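Endo-beta-1,2-glucanase (Talaromyces funiculosus, PDB 6IMV) catalyses the hydrolysis of internal beta-1,2-glucosidic linkages in beta-1,2-glucan, as a fungal glycoside hydrolase. Local coordinates at residues G138-W143 with T204-I209; N158-G163 with C218-I223. All blocks are in the same frame, centred on the assembly; numbering follows the deposited sequence.

Contact 1 (G138-W143 with T204-I209); sequences GGFLPW and TTAAHI. With BGC (beta-D-glucopyranose), chain D.
T205 hands its hydroxyl to the backbone of G138: OG1 donates to the carbonyl O of G138 over 2.7 Å, arriving in the carbonyl plane on a lone pair. With OG1 standing between its own backbone N and carbonyl carbon (chi1 61°), T205 directs the hydroxyl at the loop. The same oxygen lies 3.3 Å from CE2 of F140, so one hydroxyl meets a peptide oxygen and approaches an aromatic ring obliquely. Two apolar neighbours lie at the edge of that ring, near its plane: CA of A206, 3.8 Å from CZ of F140, and the I209 CD1 methyl, 4.1 Å from CD2 of F140. CD1 of I209 also lies 3.7 Å from CA of G138, close enough that a beta-carbon on G138 would run into that methyl; the positive phi of G138 favours glycine as well. A valine in place of T205 would probably leave the buried carbonyl of G138 without its hydroxyl donor, freeing this part of the loop to shift against the helix.

From there the same loop runs on to W143, which is consistent with packing at one end helping to place a sugar-binding residue at the other. NE1 of W143 donates to O4 of beta-D-glucopyranose at 3.0 Å, almost straight at 176°, with that oxygen at the edge of the indole. W157 meets the indole with its ring plane turned about 30°. Around the packed end, F140 also rests on N166 and L170 of helix 163-182 and on F254 of helix 252-261, and meets F210 edge-to-face. The loop, which leads from helix 112-133 to strand 144-145, packs against helix 186-210, with L141 resting on helix 112-133.

Contact 2 (N158-G163 with C218-I223); sequences NNRVPG and CAVTDI. With BGC (beta-D-glucopyranose), chain D.
V220 sets CG1 anti to its backbone N (chi1 177°), which brings that methyl 3.9 Å from NH2 of R160, while V161 holds CG1 between its own N and carbonyl carbon (chi1 64°), 3.9 Å from CB of T221. The two pairs lie on alternate faces of an antiparallel strand pair. V161 and T221 form the hydrogen-bonded pair, with T221 N donating to V161 O at 2.9 Å and V161 N to T221 O at 3.0 Å; G163 N to A219 O and I223 N to N159 O extend the pairing at its two ends.

On the other face, R160 and D222 run alongside each other, pointing the same way. Their flat groups are turned about 50° apart, and the closest approach is CG of R160 to OD1 of D222 at 3.5 Å rather than a salt bridge. The guanidinium is held elsewhere: NE pairs with E240, and W157 supplies a cation-pi partner. Because E240 also lies close to D222, the positive charge of R160 probably moderates the repulsion between the two carboxylates. A water donates to N159 O at 2.6 Å and only weakly to OD1 of D222.

Farther along that same face, P162 CB lies 3.5 Å from O4 of beta-D-glucopyranose, and V220 CG2 touches C6 of the sugar. P162 ends its strand as the N-cap residue of helix 163-182. The arrangement is that of a small three-stranded antiparallel sheet, with 220-223 in the middle and 160-162 at an edge, whose P162 and V220 lie against the bound glucose.

In the fold
Both contacts are largely buried, about 20 Å from the centre of the chain with their own centres about 9 Å apart, but contact 2 also includes partly exposed residues, R160 and D222 among them. Their chemistry follows their place: in contact 1 a loop meets a helix through one side-chain hydroxyl and apolar packing, whereas in contact 2 paired strands share regular backbone bonds. Helix 186-210 lies between the strands of contact 2 along the chain and supplies one side of contact 1. The carbonyl of I209 probably accepts a bond from the T221 hydroxyl, tying the two contacts together. Both also reach the same glucose, contact 1 by a polar bond and contact 2 by packing.

Contact 1 (G138-W143 with T204-I209)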
ATOM      1  N   GLY A 138      15.715  10.655 -13.193  1.00 12.67           N
ATOM      2  CA  GLY A 138      15.421   9.778 -14.342  1.00 13.00           C
ATOM      3  C   GLY A 138      13.948   9.402 -14.450  1.00 13.10           C
ATOM      4  O   GLY A 138      13.639   8.336 -14.954  1.00 13.94           O
ATOM      5  N   GLY A 139      13.052  10.276 -13.969  1.00 12.93           N
ATOM      6  CA  GLY A 139      11.601  10.106 -14.089  1.00 13.27           C
ATOM      7  C   GLY A 139      10.965   9.404 -12.893  1.00 13.23           C
ATOM      8  O   GLY A 139       9.742   9.213 -12.860  1.00 13.85           O
ATOM      9  N   PHE A 140      11.789   9.037 -11.908  1.00 12.65           N
ATOM     10  CA  PHE A 140      11.362   8.464 -10.648  1.00 12.59           C
ATOM     11  C   PHE A 140      11.157   9.589  -9.634  1.00 12.41           C
ATOM     12  O   PHE A 140      11.595  10.723  -9.864  1.00 12.11           O
ATOM     13  CB  PHE A 140      12.414   7.472 -10.143  1.00 12.60           C
ATOM     14  CG  PHE A 140      12.640   6.299 -11.060  1.00 13.13           C
ATOM     15  CD1 PHE A 140      11.759   5.228 -11.066  1.00 13.01           C
ATOM     16  CD2 PHE A 140      13.726   6.260 -11.921  1.00 13.24           C
ATOM     17  CE1 PHE A 140      11.967   4.141 -11.897  1.00 13.35           C
ATOM     18  CE2 PHE A 140      13.931   5.173 -12.753  1.00 13.24           C
ATOM     19  CZ  PHE A 140      13.053   4.113 -12.740  1.00 13.49           C
ATOM     20  N   LEU A 141      10.499   9.264  -8.519  1.00 12.09           N
ATOM     21  CA  LEU A 141      10.204  10.245  -7.480  1.00 12.28           C
ATOM     22  C   LEU A 141      10.913   9.865  -6.183  1.00 12.27           C
ATOM     23  O   LEU A 141      10.807   8.731  -5.712  1.00 12.48           O
ATOM     24  CB  LEU A 141       8.695  10.312  -7.237  1.00 12.65           C
ATOM     25  CG  LEU A 141       7.829  10.727  -8.424  1.00 13.00           C
ATOM     26  CD1 LEU A 141       6.360  10.692  -8.032  1.00 13.09           C
ATOM     27  CD2 LEU A 141       8.216  12.105  -8.941  1.00 13.08           C
ATOM     28  N   PRO A 142      11.589  10.831  -5.526  1.00 12.25           N
ATOM     29  CA  PRO A 142      12.064  10.662  -4.159  1.00 12.58           C
ATOM     30  C   PRO A 142      10.875  10.902  -3.218  1.00 12.53           C
ATOM     31  O   PRO A 142       9.781  11.121  -3.695  1.00 12.51           O
ATOM     32  CB  PRO A 142      13.090  11.790  -4.040  1.00 12.62           C
ATOM     33  CG  PRO A 142      12.459  12.903  -4.833  1.00 12.43           C
ATOM     34  CD  PRO A 142      11.812  12.201  -6.012  1.00 12.65           C
ATOM     35  N   TRP A 143      11.103  10.882  -1.909  1.00 12.72           N
ATOM     36  CA  TRP A 143      10.175  11.547  -0.985  1.00 13.23           C
ATOM     37  C   TRP A 143      10.192  13.045  -1.310  1.00 13.40           C
ATOM     38  O   TRP A 143      11.261  13.616  -1.519  1.00 14.62           O
ATOM     39  CB  TRP A 143      10.550  11.280   0.474  1.00 12.76           C
ATOM     40  CG  TRP A 143      10.228   9.895   0.935  1.00 12.66           C
ATOM     41  CD1 TRP A 143      10.867   8.743   0.585  1.00 12.86           C
ATOM     42  CD2 TRP A 143       9.186   9.511   1.852  1.00 12.83           C
ATOM     43  NE1 TRP A 143      10.298   7.673   1.220  1.00 12.64           N
ATOM     44  CE2 TRP A 143       9.261   8.111   1.997  1.00 12.63           C
ATOM     45  CE3 TRP A 143       8.203  10.210   2.563  1.00 12.69           C
ATOM     46  CZ2 TRP A 143       8.381   7.399   2.810  1.00 12.66           C
ATOM     47  CZ3 TRP A 143       7.335   9.506   3.370  1.00 12.86           C
ATOM     48  CH2 TRP A 143       7.426   8.118   3.490  1.00 12.91           C
ATOM     49  N   THR A 204      13.745   3.322 -19.605  1.00 15.05           N
ATOM     50  CA  THR A 204      15.032   3.679 -20.211  1.00 15.05           C
ATOM     51  C   THR A 204      16.092   4.033 -19.149  1.00 14.96           C
ATOM     52  O   THR A 204      17.278   3.925 -19.430  1.00 15.52           O
ATOM     53  CB  THR A 204      14.881   4.820 -21.226  1.00 14.41           C
ATOM     54  OG1 THR A 204      14.665   6.055 -20.540  1.00 13.68           O
ATOM     55  CG2 THR A 204      13.757   4.581 -22.214  1.00 14.62           C
ATOM     56  N   THR A 205      15.683   4.435 -17.940  1.00 14.63           N
ATOM     57  CA  THR A 205      16.624   4.883 -16.908  1.00 14.58           C
ATOM     58  C   THR A 205      16.769   3.863 -15.759  1.00 14.95           C
ATOM     59  O   THR A 205      17.714   3.980 -14.977  1.00 15.41           O
ATOM     60  CB  THR A 205      16.212   6.259 -16.358  1.00 14.49           C
ATOM     61  OG1 THR A 205      14.912   6.131 -15.779  1.00 14.03           O
ATOM     62  CG2 THR A 205      16.208   7.334 -17.425  1.00 14.42           C
ATOM     63  N   ALA A 206      15.863   2.877 -15.655  1.00 14.74           N
ATOM     64  CA  ALA A 206      15.731   2.022 -14.451  1.00 14.48           C
ATOM     65  C   ALA A 206      17.034   1.273 -14.129  1.00 14.73           C
ATOM     66  O   ALA A 206      17.506   1.319 -13.002  1.00 14.67           O
ATOM     67  CB  ALA A 206      14.591   1.052 -14.618  1.00 14.38           C
ATOM     68  N   ALA A 207      17.590   0.553 -15.113  1.00 14.89           N
ATOM     69  CA  ALA A 207      18.795  -0.248 -14.904  1.00 15.14           C
ATOM     70  C   ALA A 207      19.987   0.664 -14.543  1.00 15.36           C
ATOM     71  O   ALA A 207      20.749   0.379 -13.610  1.00 14.96           O
ATOM     72  CB  ALA A 207      19.068  -1.089 -16.133  1.00 14.62           C
ATOM     73  N   HIS A 208      20.154   1.765 -15.287  1.00 15.99           N
ATOM     74  CA  HIS A 208      21.285   2.688 -15.081  1.00 15.54           C
ATOM     75  C   HIS A 208      21.247   3.256 -13.656  1.00 14.95           C
ATOM     76  O   HIS A 208      22.281   3.411 -13.026  1.00 14.34           O
ATOM     77  CB  HIS A 208      21.292   3.796 -16.149  1.00 16.00           C
ATOM     78  CG  HIS A 208      22.527   4.639 -16.123  1.00 16.25           C
ATOM     79  ND1 HIS A 208      23.777   4.129 -16.429  1.00 16.54           N
ATOM     80  CD2 HIS A 208      22.714   5.938 -15.807  1.00 16.24           C
ATOM     81  CE1 HIS A 208      24.681   5.083 -16.299  1.00 17.15           C
ATOM     82  NE2 HIS A 208      24.050   6.204 -15.929  1.00 16.59           N
ATOM     83  N   ILE A 209      20.045   3.537 -13.144  1.00 14.09           N
ATOM     84  CA  ILE A 209      19.907   4.156 -11.840  1.00 13.95           C
ATOM     85  C   ILE A 209      19.941   3.092 -10.728  1.00 13.95           C
ATOM     86  O   ILE A 209      20.538   3.340  -9.693  1.00 13.86           O
ATOM     87  CB  ILE A 209      18.653   5.063 -11.796  1.00 13.86           C
ATOM     88  CG1 ILE A 209      18.834   6.279 -12.713  1.00 14.09           C
ATOM     89  CG2 ILE A 209      18.305   5.490 -10.377  1.00 13.80           C
ATOM     90  CD1 ILE A 209      17.613   7.162 -12.863  1.00 14.08           C
TER
HETATM   91  C2  BGC D   2       9.801   2.171   2.951  1.00 17.05           C
HETATM   92  C3  BGC D   2       9.842   3.231   1.856  1.00 17.00           C
HETATM   93  C4  BGC D   2      11.166   3.985   1.906  1.00 16.65           C
HETATM   94  C5  BGC D   2      12.304   2.970   1.797  1.00 17.02           C
HETATM   95  C6  BGC D   2      13.699   3.550   1.860  1.00 16.85           C
HETATM   96  C1  BGC D   2      11.018   1.270   2.839  1.00 16.78           C
HETATM   97  O2  BGC D   2       8.658   1.341   2.787  1.00 17.55           O
HETATM   98  O3  BGC D   2       8.774   4.162   1.996  1.00 16.79           O
HETATM   99  O4  BGC D   2      11.226   4.900   0.824  1.00 16.26           O
HETATM  100  O5  BGC D   2      12.215   2.026   2.856  1.00 17.18           O
HETATM  101  O6  BGC D   2      13.857   4.233   3.082  1.00 17.90           O

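Contact 2 (N158-G163 with C218-I223)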
ATOM      1  N   ASN A 158      17.040  14.841  -1.032  1.00 14.49           N
ATOM      2  CA  ASN A 158      17.871  15.412  -2.087  1.00 14.15           C
ATOM      3  C   ASN A 158      18.872  14.345  -2.528  1.00 13.96           C
ATOM      4  O   ASN A 158      19.488  13.721  -1.700  1.00 13.28           O
ATOM      5  CB  ASN A 158      18.584  16.688  -1.643  1.00 13.98           C
ATOM      6  CG  ASN A 158      17.621  17.842  -1.493  1.00 14.61           C
ATOM      7  OD1 ASN A 158      17.056  18.306  -2.480  1.00 14.59           O
ATOM      8  ND2 ASN A 158      17.388  18.274  -0.263  1.00 15.13           N
ATOM      9  N   ASN A 159      18.968  14.114  -3.840  1.00 14.72           N
ATOM     10  CA  ASN A 159      19.979  13.227  -4.436  1.00 15.04           C
ATOM     11  C   ASN A 159      19.856  11.775  -3.941  1.00 14.86           C
ATOM     12  O   ASN A 159      20.829  11.026  -3.949  1.00 14.62           O
ATOM     13  CB  ASN A 159      21.385  13.774  -4.174  1.00 15.49           C
ATOM     14  CG  ASN A 159      21.568  15.141  -4.785  1.00 15.42           C
ATOM     15  OD1 ASN A 159      21.174  15.369  -5.929  1.00 16.99           O
ATOM     16  ND2 ASN A 159      22.110  16.061  -4.011  1.00 14.86           N
ATOM     17  N   ARG A 160      18.653  11.365  -3.537  1.00 14.82           N
ATOM     18  CA  ARG A 160      18.410   9.998  -3.067  1.00 14.78           C
ATOM     19  C   ARG A 160      17.056   9.556  -3.617  1.00 14.94           C
ATOM     20  O   ARG A 160      16.106  10.359  -3.569  1.00 14.22           O
ATOM     21  CB  ARG A 160      18.382   9.924  -1.534  1.00 15.11           C
ATOM     22  CG  ARG A 160      19.695  10.268  -0.847  1.00 15.89           C
ATOM     23  CD  ARG A 160      19.555  10.379   0.659  1.00 16.22           C
ATOM     24  NE  ARG A 160      19.328   9.075   1.276  1.00 16.64           N
ATOM     25  CZ  ARG A 160      18.240   8.712   1.956  1.00 16.62           C
ATOM     26  NH1 ARG A 160      17.309   9.597   2.265  1.00 17.17           N
ATOM     27  NH2 ARG A 160      18.095   7.454   2.332  1.00 16.02           N
ATOM     28  N   VAL A 161      16.971   8.306  -4.125  1.00 13.66           N
ATOM     29  CA  VAL A 161      15.726   7.816  -4.691  1.00 13.02           C
ATOM     30  C   VAL A 161      15.524   6.348  -4.308  1.00 12.96           C
ATOM     31  O   VAL A 161      16.442   5.535  -4.427  1.00 12.60           O
ATOM     32  CB  VAL A 161      15.659   8.063  -6.212  1.00 13.03           C
ATOM     33  CG1 VAL A 161      16.729   7.293  -6.980  1.00 12.99           C
ATOM     34  CG2 VAL A 161      14.275   7.756  -6.770  1.00 13.01           C
ATOM     35  N   PRO A 162      14.323   5.980  -3.797  1.00 12.70           N
ATOM     36  CA  PRO A 162      14.040   4.618  -3.356  1.00 12.52           C
ATOM     37  C   PRO A 162      13.348   3.789  -4.446  1.00 12.83           C
ATOM     38  O   PRO A 162      12.353   4.254  -5.059  1.00 13.16           O
ATOM     39  CB  PRO A 162      13.080   4.891  -2.191  1.00 12.83           C
ATOM     40  CG  PRO A 162      12.228   6.044  -2.693  1.00 12.78           C
ATOM     41  CD  PRO A 162      13.169   6.869  -3.561  1.00 12.88           C
ATOM     42  N   GLY A 163      13.878   2.590  -4.693  1.00 12.26           N
ATOM     43  CA  GLY A 163      13.328   1.686  -5.683  1.00 12.48           C
ATOM     44  C   GLY A 163      11.946   1.171  -5.287  1.00 12.32           C
ATOM     45  O   GLY A 163      11.058   1.058  -6.132  1.00 12.45           O
ATOM     46  N   CYS A 218      19.657  -1.512  -5.997  1.00 15.03           N
ATOM     47  CA  CYS A 218      19.712  -0.580  -4.859  1.00 15.40           C
ATOM     48  C   CYS A 218      18.316  -0.410  -4.241  1.00 15.03           C
ATOM     49  O   CYS A 218      17.352  -0.166  -4.951  1.00 15.53           O
ATOM     50  CB  CYS A 218      20.206   0.812  -5.228  1.00 15.94           C
ATOM     51  SG  CYS A 218      21.660   0.849  -6.304  1.00 16.47           S
ATOM     52  N   ALA A 219      18.236  -0.504  -2.910  1.00 15.24           N
ATOM     53  CA  ALA A 219      17.056  -0.077  -2.172  1.00 14.58           C
ATOM     54  C   ALA A 219      16.927   1.446  -2.280  1.00 14.83           C
ATOM     55  O   ALA A 219      15.825   1.985  -2.534  1.00 14.52           O
ATOM     56  CB  ALA A 219      17.138  -0.541  -0.737  1.00 14.80           C
ATOM     57  N   VAL A 220      18.063   2.133  -2.110  1.00 14.03           N
ATOM     58  CA  VAL A 220      18.151   3.578  -2.297  1.00 14.80           C
ATOM     59  C   VAL A 220      19.370   3.873  -3.168  1.00 14.73           C
ATOM     60  O   VAL A 220      20.460   3.409  -2.877  1.00 15.30           O
ATOM     61  CB  VAL A 220      18.235   4.328  -0.956  1.00 14.95           C
ATOM     62  CG1 VAL A 220      18.396   5.827  -1.156  1.00 15.18           C
ATOM     63  CG2 VAL A 220      17.036   4.036  -0.069  1.00 15.16           C
ATOM     64  N   THR A 221      19.156   4.629  -4.250  1.00 14.87           N
ATOM     65  CA  THR A 221      20.236   5.082  -5.107  1.00 14.66           C
ATOM     66  C   THR A 221      20.611   6.517  -4.723  1.00 14.91           C
ATOM     67  O   THR A 221      19.741   7.384  -4.595  1.00 14.98           O
ATOM     68  CB  THR A 221      19.867   4.972  -6.585  1.00 14.38           C
ATOM     69  OG1 THR A 221      19.827   3.586  -6.918  1.00 13.85           O
ATOM     70  CG2 THR A 221      20.843   5.688  -7.495  1.00 14.73           C
ATOM     71  N   ASP A 222      21.917   6.727  -4.524  1.00 15.24           N
ATOM     72  CA  ASP A 222      22.520   8.033  -4.329  1.00 15.59           C
ATOM     73  C   ASP A 222      22.919   8.589  -5.698  1.00 15.62           C
ATOM     74  O   ASP A 222      23.592   7.907  -6.495  1.00 15.89           O
ATOM     75  CB  ASP A 222      23.723   7.932  -3.387  1.00 15.80           C
ATOM     76  CG  ASP A 222      23.327   7.548  -1.972  1.00 15.62           C
ATOM     77  OD1 ASP A 222      22.194   7.867  -1.562  1.00 15.55           O
ATOM     78  OD2 ASP A 222      24.138   6.908  -1.302  1.00 16.16           O
ATOM     79  N   ILE A 223      22.455   9.812  -5.963  1.00 15.74           N
ATOM     80  CA  ILE A 223      22.639  10.535  -7.210  1.00 16.09           C
ATOM     81  C   ILE A 223      23.706  11.607  -6.960  1.00 16.13           C
ATOM     82  O   ILE A 223      23.618  12.318  -5.986  1.00 15.80           O
ATOM     83  CB  ILE A 223      21.306  11.164  -7.663  1.00 15.90           C
ATOM     84  CG1 ILE A 223      20.158  10.151  -7.657  1.00 15.95           C
ATOM     85  CG2 ILE A 223      21.462  11.849  -9.014  1.00 16.15           C
ATOM     86  CD1 ILE A 223      18.802  10.773  -7.892  1.00 16.04           C
TER
HETATM   87  C2  BGC D   2       9.801   2.171   2.951  1.00 17.05           C
HETATM   88  C3  BGC D   2       9.842   3.231   1.856  1.00 17.00           C
HETATM   89  C4  BGC D   2      11.166   3.985   1.906  1.00 16.65           C
HETATM   90  C5  BGC D   2      12.304   2.970   1.797  1.00 17.02           C
HETATM   91  C6  BGC D   2      13.699   3.550   1.860  1.00 16.85           C
HETATM   92  C1  BGC D   2      11.018   1.270   2.839  1.00 16.78           C
HETATM   93  O2  BGC D   2       8.658   1.341   2.787  1.00 17.55           O
HETATM   94  O3  BGC D   2       8.774   4.162   1.996  1.00 16.79           O
HETATM   95  O4  BGC D   2      11.226   4.900   0.824  1.00 16.26           O
HETATM   96  O5  BGC D   2      12.215   2.026   2.856  1.00 17.18           O
HETATM   97  O6  BGC D   2      13.857   4.233   3.082  1.00 17.90           O
HETATM   98  O   HOH W   1      22.820  11.147  -2.212  1.00 36.16           O